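Local coordinates for endoglucanase E-5 (Thermobifida fusca, PDB 2CKS), which hydrolyses internal beta-1,4-glucosidic linkages in cellulose, lichenin and cereal beta-D-glucans through this family 5 catalytic domain of a longer secreted endoglucanase, at residues 141-145 with 146-150; 71-75 with 76-80; 194-197 with 198-201. All blocks are in the same frame, centred on the assembly; numbering follows the deposited sequence. Where two conformers were deposited one is given.

Contact 1: residues 141-145 with 146-150; sequences NGVSW and ASIKS
V143, S144 and W145 meet S147, I148 and K149 where the loop after the fourth strand of the (beta/alpha)8 barrel, 132-135, turns into helix 145-162, with S144 as the N-cap. V143 stands just before the cap. Its CG2, held between the backbone N and the carbonyl carbon by a chi1 of -66° for CG1, lies 3.7 Å from CG1 of I148, and the two side chains cross at about a right angle. The I148 side chain also packs on P140 and R173, and it lies about 9 Å from the side chain of E139, the proton donor by similarity, so this helix start lies close to the probable catalytic centre.

S144 supplies the cap from its side chain. OG accepts from S147 N at 3.1 Å, meeting an amide whose backbone bond, to S144 O, is weak. The carbonyl of S144 takes over next, with I148 N bonded to S144 O at 3.2 Å and tilted only modestly out of the carbonyl plane. In one conformer S147 OG also donates to S144 O; as S147 has a second conformer, that bond is less certain.

W145 opens the helix proper. With CG anti to the backbone N (chi1 172°), the indole points forward along the helix: CZ3 comes to 3.7 Å from CG2 of I148, and CB of K149 lies over one face, near the rim. NE1 is bonded to N192 O, while the K149 ammonium pairs with E153 and P193 O. On the backbone, K149 N donates almost straight (167°) to W145 O, at 2.9 Å.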
loop_
_atom_site.group_PDB
_atom_site.type_symbol
_atom_site.label_atom_id
_atom_site.label_comp_id
_atom_site.label_asym_id
_atom_site.label_seq_id
_atom_site.Cartn_x
_atom_site.Cartn_y
_atom_site.Cartn_z
ATOM N N ASN A 141 -11.452 6.753 -8.332
ATOM C CA ASN A 141 -11.466 8.039 -9.005
ATOM C C ASN A 141 -12.749 8.215 -9.806
ATOM O O ASN A 141 -13.341 7.243 -10.278
ATOM C CB ASN A 141 -10.205 8.222 -9.875
ATOM C CG ASN A 141 -10.042 7.144 -10.928
ATOM O OD1 ASN A 141 -10.450 7.330 -12.079
ATOM N ND2 ASN A 141 -9.415 6.018 -10.556
ATOM N N GLY A 142 -13.179 9.468 -9.906
ATOM C CA GLY A 142 -14.401 9.821 -10.606
ATOM C C GLY A 142 -15.663 9.518 -9.821
ATOM O O GLY A 142 -16.760 9.577 -10.377
ATOM N N VAL A 143 -15.513 9.205 -8.532
ATOM C CA VAL A 143 -16.634 8.830 -7.671
ATOM C C VAL A 143 -16.671 9.664 -6.389
ATOM O O VAL A 143 -15.648 10.164 -5.903
ATOM C CB VAL A 143 -16.625 7.311 -7.320
ATOM C CG1 VAL A 143 -16.865 6.462 -8.563
ATOM C CG2 VAL A 143 -15.328 6.909 -6.618
ATOM N N SER A 144 -17.870 9.805 -5.838
ATOM C CA SER A 144 -18.067 10.543 -4.604
ATOM C C SER A 144 -17.528 9.761 -3.421
ATOM O O SER A 144 -17.406 8.531 -3.475
ATOM C CB SER A 144 -19.553 10.805 -4.373
ATOM O OG SER A 144 -20.244 9.594 -4.132
ATOM N N TRP A 145 -17.248 10.474 -2.340
ATOM C CA TRP A 145 -16.885 9.822 -1.089
ATOM C C TRP A 145 -18.000 8.902 -0.591
ATOM O O TRP A 145 -17.735 7.784 -0.151
ATOM C CB TRP A 145 -16.482 10.824 -0.000
ATOM C CG TRP A 145 -16.316 10.109 1.303
ATOM C CD1 TRP A 145 -17.071 10.253 2.411
ATOM C CD2 TRP A 145 -15.380 9.059 1.590
ATOM N NE1 TRP A 145 -16.665 9.374 3.386
ATOM C CE2 TRP A 145 -15.626 8.627 2.902
ATOM C CE3 TRP A 145 -14.359 8.434 0.863
ATOM C CZ2 TRP A 145 -14.889 7.612 3.508
ATOM C CZ3 TRP A 145 -13.634 7.425 1.461
ATOM C CH2 TRP A 145 -13.902 7.021 2.768
ATOM N N ALA A 146 -19.257 9.339 -0.674
ATOM C CA ALA A 146 -20.363 8.478 -0.239
ATOM C C ALA A 146 -20.398 7.127 -0.958
ATOM O O ALA A 146 -20.744 6.117 -0.355
ATOM C CB ALA A 146 -21.701 9.190 -0.374
ATOM N N SER A 147 -20.042 7.100 -2.238
ATOM C CA SER A 147 -20.059 5.849 -2.984
ATOM C C SER A 147 -18.884 4.958 -2.587
ATOM O O SER A 147 -19.016 3.741 -2.588
ATOM C CB SER A 147 -20.069 6.100 -4.490
ATOM O OG SER A 147 -18.790 6.461 -4.957
ATOM N N ILE A 148 -17.745 5.559 -2.243
ATOM C CA ILE A 148 -16.603 4.772 -1.757
ATOM C C ILE A 148 -16.947 4.173 -0.408
ATOM O O ILE A 148 -16.684 3.008 -0.167
ATOM C CB ILE A 148 -15.315 5.610 -1.674
ATOM C CG1 ILE A 148 -14.914 6.100 -3.063
ATOM C CG2 ILE A 148 -14.184 4.767 -1.064
ATOM C CD1 ILE A 148 -13.889 7.204 -3.029
ATOM N N LYS A 149 -17.585 4.965 0.443
ATOM C CA LYS A 149 -18.024 4.499 1.749
ATOM C C LYS A 149 -18.999 3.316 1.614
ATOM O O LYS A 149 -18.875 2.328 2.311
ATOM C CB LYS A 149 -18.676 5.664 2.521
ATOM C CG LYS A 149 -19.309 5.263 3.849
ATOM C CD LYS A 149 -20.023 6.428 4.512
ATOM C CE LYS A 149 -21.286 5.995 5.243
ATOM N NZ LYS A 149 -20.939 5.367 6.540
ATOM N N SER A 150 -19.969 3.415 0.714
ATOM C CA SER A 150 -20.933 2.329 0.542
ATOM C C SER A 150 -20.266 1.083 -0.051
ATOM O O SER A 150 -20.633 -0.030 0.299
ATOM C CB SER A 150 -22.143 2.770 -0.292
ATOM O OG SER A 150 -21.764 3.218 -1.580
#

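Contact 2: residues 71-75 with 76-80; sequences YETNP and RGFTD
The F78 ring carries the backbone of Y71 on one face: CA stands 4.1 Å from the ring centroid, a CH-pi contact 27° off the normal, and N sits above the centre. At the edge of this ring, F78 CD2 comes 3.3 Å from N74 O. The Y71 ring has CA of P75 over one face and, at its edge, T79 OG1 at 3.4 Å from CE1; a water in the ring plane joins Y71 OH to the same threonine hydroxyl. These rings lie against the N-terminal end of helix 75-90, where N74 is the N-cap.

With its CG anti to the backbone N (chi1 -175°), the N74 amide folds over the first turn, and OD1 accepts from G77 N at 3.1 Å, the N-H arriving from well above the amide plane. Because G77 has no side chain, the amide can lie flat against it. A second water bridges N74 OD1 and R76 N. The helical pattern then begins with F78 N bonded almost straight to N74 O at 3.0 Å. P75 O is gripped twice by T79, by its N and, at 2.7 Å, by OG1, from opposite faces of the carbonyl. If an alanine stood here instead of F78, the face beneath Y71 CA and N would be missing, and the turn 71-73 would probably lose its apolar seat and open a gap beside M64.

R76 forms a salt bridge with D80, NH2 to OD1 at 3.0 Å, and the same NH2 forms a second, with E121. T79 packs on F118 and E121 of helix 112-126, and Y71 touches R114 there. Y71 also meets W100 edge-to-face, and F78 rests on M64 of strand 59-65 and on I36 and Q37 of helix 36-39.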
loop_
_atom_site.group_PDB
_atom_site.type_symbol
_atom_site.label_atom_id
_atom_site.label_comp_id
_atom_site.label_asym_id
_atom_site.label_seq_id
_atom_site.Cartn_x
_atom_site.Cartn_y
_atom_site.Cartn_z
ATOM N N TYR A 71 -5.930 -9.536 -12.658
ATOM C CA TYR A 71 -6.746 -10.593 -12.080
ATOM C C TYR A 71 -7.849 -11.117 -12.996
ATOM O O TYR A 71 -8.032 -12.329 -13.084
ATOM C CB TYR A 71 -7.330 -10.090 -10.756
ATOM C CG TYR A 71 -8.305 -11.013 -10.059
ATOM C CD1 TYR A 71 -7.889 -11.878 -9.058
ATOM C CD2 TYR A 71 -9.654 -10.999 -10.394
ATOM C CE1 TYR A 71 -8.805 -12.724 -8.406
ATOM C CE2 TYR A 71 -10.563 -11.832 -9.757
ATOM C CZ TYR A 71 -10.143 -12.676 -8.767
ATOM O OH TYR A 71 -11.072 -13.494 -8.150
ATOM N N GLU A 72 -8.564 -10.224 -13.670
ATOM C CA GLU A 72 -9.710 -10.633 -14.486
ATOM C C GLU A 72 -9.346 -11.630 -15.577
ATOM O O GLU A 72 -10.203 -12.402 -16.017
ATOM C CB GLU A 72 -10.418 -9.416 -15.089
ATOM C CG GLU A 72 -9.708 -8.793 -16.278
ATOM C CD GLU A 72 -10.406 -7.554 -16.805
ATOM O OE1 GLU A 72 -11.567 -7.275 -16.393
ATOM O OE2 GLU A 72 -9.782 -6.851 -17.638
ATOM N N THR A 73 -8.095 -11.608 -16.028
ATOM C CA THR A 73 -7.629 -12.519 -17.080
ATOM C C THR A 73 -7.378 -13.951 -16.595
ATOM O O THR A 73 -7.355 -14.872 -17.411
ATOM C CB THR A 73 -6.338 -11.996 -17.781
ATOM O OG1 THR A 73 -5.247 -11.960 -16.856
ATOM C CG2 THR A 73 -6.485 -10.570 -18.248
ATOM N N ASN A 74 -7.169 -14.138 -15.291
ATOM C CA ASN A 74 -6.929 -15.467 -14.718
ATOM C C ASN A 74 -7.123 -15.446 -13.202
ATOM O O ASN A 74 -6.154 -15.549 -12.449
ATOM C CB ASN A 74 -5.512 -15.933 -15.059
ATOM C CG ASN A 74 -5.220 -17.348 -14.608
ATOM O OD1 ASN A 74 -6.108 -18.074 -14.155
ATOM N ND2 ASN A 74 -3.955 -17.743 -14.717
ATOM N N PRO A 75 -8.363 -15.315 -12.739
ATOM C CA PRO A 75 -8.601 -15.217 -11.293
ATOM C C PRO A 75 -7.917 -16.306 -10.462
ATOM O O PRO A 75 -7.301 -16.007 -9.450
ATOM C CB PRO A 75 -10.122 -15.302 -11.184
ATOM C CG PRO A 75 -10.598 -14.729 -12.473
ATOM C CD PRO A 75 -9.614 -15.191 -13.507
ATOM N N ARG A 76 -7.990 -17.553 -10.907
ATOM C CA ARG A 76 -7.369 -18.652 -10.182
ATOM C C ARG A 76 -5.845 -18.511 -10.083
ATOM O O ARG A 76 -5.269 -18.642 -9.003
ATOM C CB ARG A 76 -7.755 -19.981 -10.847
ATOM C CG ARG A 76 -7.393 -21.218 -10.072
ATOM C CD ARG A 76 -8.253 -21.437 -8.847
ATOM N NE ARG A 76 -7.533 -20.968 -7.683
ATOM C CZ ARG A 76 -8.055 -20.294 -6.661
ATOM N NH1 ARG A 76 -9.348 -19.992 -6.592
ATOM N NH2 ARG A 76 -7.244 -19.931 -5.687
ATOM N N GLY A 77 -5.185 -18.234 -11.205
ATOM C CA GLY A 77 -3.735 -18.123 -11.211
ATOM C C GLY A 77 -3.249 -16.942 -10.379
ATOM O O GLY A 77 -2.280 -17.057 -9.642
ATOM N N PHE A 78 -3.926 -15.811 -10.500
ATOM C CA PHE A 78 -3.546 -14.625 -9.729
ATOM C C PHE A 78 -3.777 -14.833 -8.240
ATOM O O PHE A 78 -2.948 -14.433 -7.431
ATOM C CB PHE A 78 -4.255 -13.360 -10.215
ATOM C CG PHE A 78 -3.593 -12.713 -11.394
ATOM C CD1 PHE A 78 -2.546 -11.812 -11.221
ATOM C CD2 PHE A 78 -4.006 -13.011 -12.681
ATOM C CE1 PHE A 78 -1.929 -11.226 -12.321
ATOM C CE2 PHE A 78 -3.403 -12.421 -13.775
ATOM C CZ PHE A 78 -2.367 -11.529 -13.595
ATOM N N THR A 79 -4.880 -15.479 -7.877
ATOM C CA THR A 79 -5.155 -15.741 -6.470
ATOM C C THR A 79 -4.094 -16.674 -5.875
ATOM O O THR A 79 -3.601 -16.439 -4.774
ATOM C CB THR A 79 -6.554 -16.347 -6.310
ATOM O OG1 THR A 79 -7.532 -15.458 -6.861
ATOM C CG2 THR A 79 -6.939 -16.484 -4.831
ATOM N N ASP A 80 -3.726 -17.719 -6.613
ATOM C CA ASP A 80 -2.733 -18.666 -6.125
ATOM C C ASP A 80 -1.377 -17.990 -5.950
ATOM O O ASP A 80 -0.667 -18.263 -4.992
ATOM C CB ASP A 80 -2.613 -19.879 -7.051
ATOM C CG ASP A 80 -3.755 -20.861 -6.878
ATOM O OD1 ASP A 80 -4.409 -20.856 -5.808
ATOM O OD2 ASP A 80 -4.062 -21.681 -7.768
HETATM O O HOH W 1 -10.234 -15.166 -6.286
HETATM O O HOH W 2 -8.939 -18.676 -13.630
#

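Contact 3: residues 194-197 with 198-201; sequences VNAS and NIMY
V194 and Y201 bracket the loop that leads from helix 187-191 into strand 199-206, the sixth strand of the (beta/alpha)8 barrel. The chain runs out through 194-197 and back through 198-201, end-to-end directions 142° apart, and the span is tied together by one hydrogen bond: V194 N donates to the phenolic oxygen of Y201 at 3.0 Å, with an N-H...O angle of 142°.

Beside this bond the valine slides past the ring in the opposite direction. Its CG1 is anti to the backbone N (chi1 171°), which leaves CG2 next to that N and 4.0 Å from Y201 CE2. The ring itself has CG2 of I199 over one face, toward the rim, and stands edge-to-face with F225. V194 further packs on A152 and I156 of helix 145-162, so V194 contacts both that helix and the tyrosine of the strand.

Past V194 the chain makes an inverse gamma turn centred on N195, marked by a weak bond from A196 N to V194 O. At the far end N198 adopts a left-handed backbone conformation, which reverses the chain into the strand; its OD1 accepts from V13 N, and S197 O accepts from R160. A benzamidine, probably from the crystallisation liquor, lies about 3 Å from the side chain of S197. Inside the bend, in one conformer of I199, A196 CB packs at 3.8 Å from I199 CG1.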
loop_
_atom_site.group_PDB
_atom_site.type_symbol
_atom_site.label_atom_id
_atom_site.label_comp_id
_atom_site.label_asym_id
_atom_site.label_seq_id
_atom_site.Cartn_x
_atom_site.Cartn_y
_atom_site.Cartn_z
ATOM N N VAL A 194 -16.388 5.594 7.284
ATOM C CA VAL A 194 -16.782 4.201 7.125
ATOM C C VAL A 194 -17.222 3.691 8.507
ATOM O O VAL A 194 -16.531 3.923 9.496
ATOM C CB VAL A 194 -15.623 3.364 6.550
ATOM C CG1 VAL A 194 -15.949 1.873 6.591
ATOM C CG2 VAL A 194 -15.317 3.805 5.133
ATOM N N ASN A 195 -18.379 3.027 8.551
ATOM C CA ASN A 195 -18.997 2.546 9.794
ATOM C C ASN A 195 -18.400 1.192 10.178
ATOM O O ASN A 195 -19.068 0.165 10.178
ATOM C CB ASN A 195 -20.530 2.459 9.630
ATOM C CG ASN A 195 -21.266 2.206 10.949
ATOM O OD1 ASN A 195 -21.162 2.984 11.906
ATOM N ND2 ASN A 195 -22.035 1.124 10.990
ATOM N N ALA A 196 -17.109 1.211 10.453
ATOM C CA ALA A 196 -16.376 0.066 10.950
ATOM C C ALA A 196 -15.165 0.625 11.652
ATOM O O ALA A 196 -14.766 1.771 11.414
ATOM C CB ALA A 196 -15.949 -0.847 9.823
ATOM N N SER A 197 -14.594 -0.180 12.525
ATOM C CA SER A 197 -13.374 0.190 13.196
ATOM C C SER A 197 -12.254 -0.753 12.785
ATOM O O SER A 197 -12.437 -1.656 11.962
ATOM C CB SER A 197 -13.597 0.203 14.692
ATOM O OG SER A 197 -14.539 1.215 14.994
ATOM N N ASN A 198 -11.071 -0.497 13.318
ATOM C CA ASN A 198 -9.867 -1.101 12.816
ATOM C C ASN A 198 -9.700 -0.820 11.324
ATOM O O ASN A 198 -9.285 -1.679 10.563
ATOM C CB ASN A 198 -9.865 -2.595 13.135
ATOM C CG ASN A 198 -8.510 -3.096 13.461
ATOM O OD1 ASN A 198 -7.633 -2.324 13.845
ATOM N ND2 ASN A 198 -8.308 -4.391 13.306
ATOM N N ILE A 199 -10.036 0.410 10.932
ATOM C CA ILE A 199 -9.964 0.896 9.555
ATOM C C ILE A 199 -8.880 1.967 9.465
ATOM O O ILE A 199 -8.697 2.739 10.411
ATOM C CB ILE A 199 -11.335 1.524 9.137
ATOM C CG1 ILE A 199 -12.453 0.471 9.133
ATOM C CG2 ILE A 199 -11.247 2.231 7.781
ATOM C CD1 ILE A 199 -12.250 -0.666 8.152
ATOM N N MET A 200 -8.170 2.008 8.335
ATOM C CA MET A 200 -7.292 3.117 7.981
ATOM C C MET A 200 -7.706 3.614 6.608
ATOM O O MET A 200 -8.395 2.905 5.863
ATOM C CB MET A 200 -5.841 2.647 7.936
ATOM C CG MET A 200 -5.416 1.887 9.166
ATOM S SD MET A 200 -3.667 1.504 9.117
ATOM C CE MET A 200 -2.962 3.050 9.519
ATOM N N TYR A 201 -7.298 4.827 6.286
ATOM C CA TYR A 201 -7.635 5.447 5.014
ATOM C C TYR A 201 -6.354 5.704 4.248
ATOM O O TYR A 201 -5.348 6.125 4.818
ATOM C CB TYR A 201 -8.396 6.745 5.251
ATOM C CG TYR A 201 -9.730 6.517 5.917
ATOM C CD1 TYR A 201 -9.838 6.522 7.299
ATOM C CD2 TYR A 201 -10.875 6.277 5.171
ATOM C CE1 TYR A 201 -11.058 6.316 7.913
ATOM C CE2 TYR A 201 -12.093 6.067 5.778
ATOM C CZ TYR A 201 -12.185 6.096 7.143
ATOM O OH TYR A 201 -13.411 5.882 7.744
#

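How the contacts relate
From the N terminus, contact 2 comes first, closing the loop between strand 59-65 and helix 75-90. Contact 1 follows, closing the loop from strand 132-135 into helix 145-162, and contact 3 closes the loop leading into strand 199-206. The three are in series; none nests in or crosses another. Contacts 1 and 2 both lie where a strand hands over to a helix, contact 3 where a helix hands back to a strand. Contacts 1 and 3 touch, with W145 CH2 3.6 Å from Y201 CE2, tying helix 145-162 to the sixth strand. Contact 2 stands apart, its centre about 26 Å from that of contact 1 and 28 Å from that of contact 3.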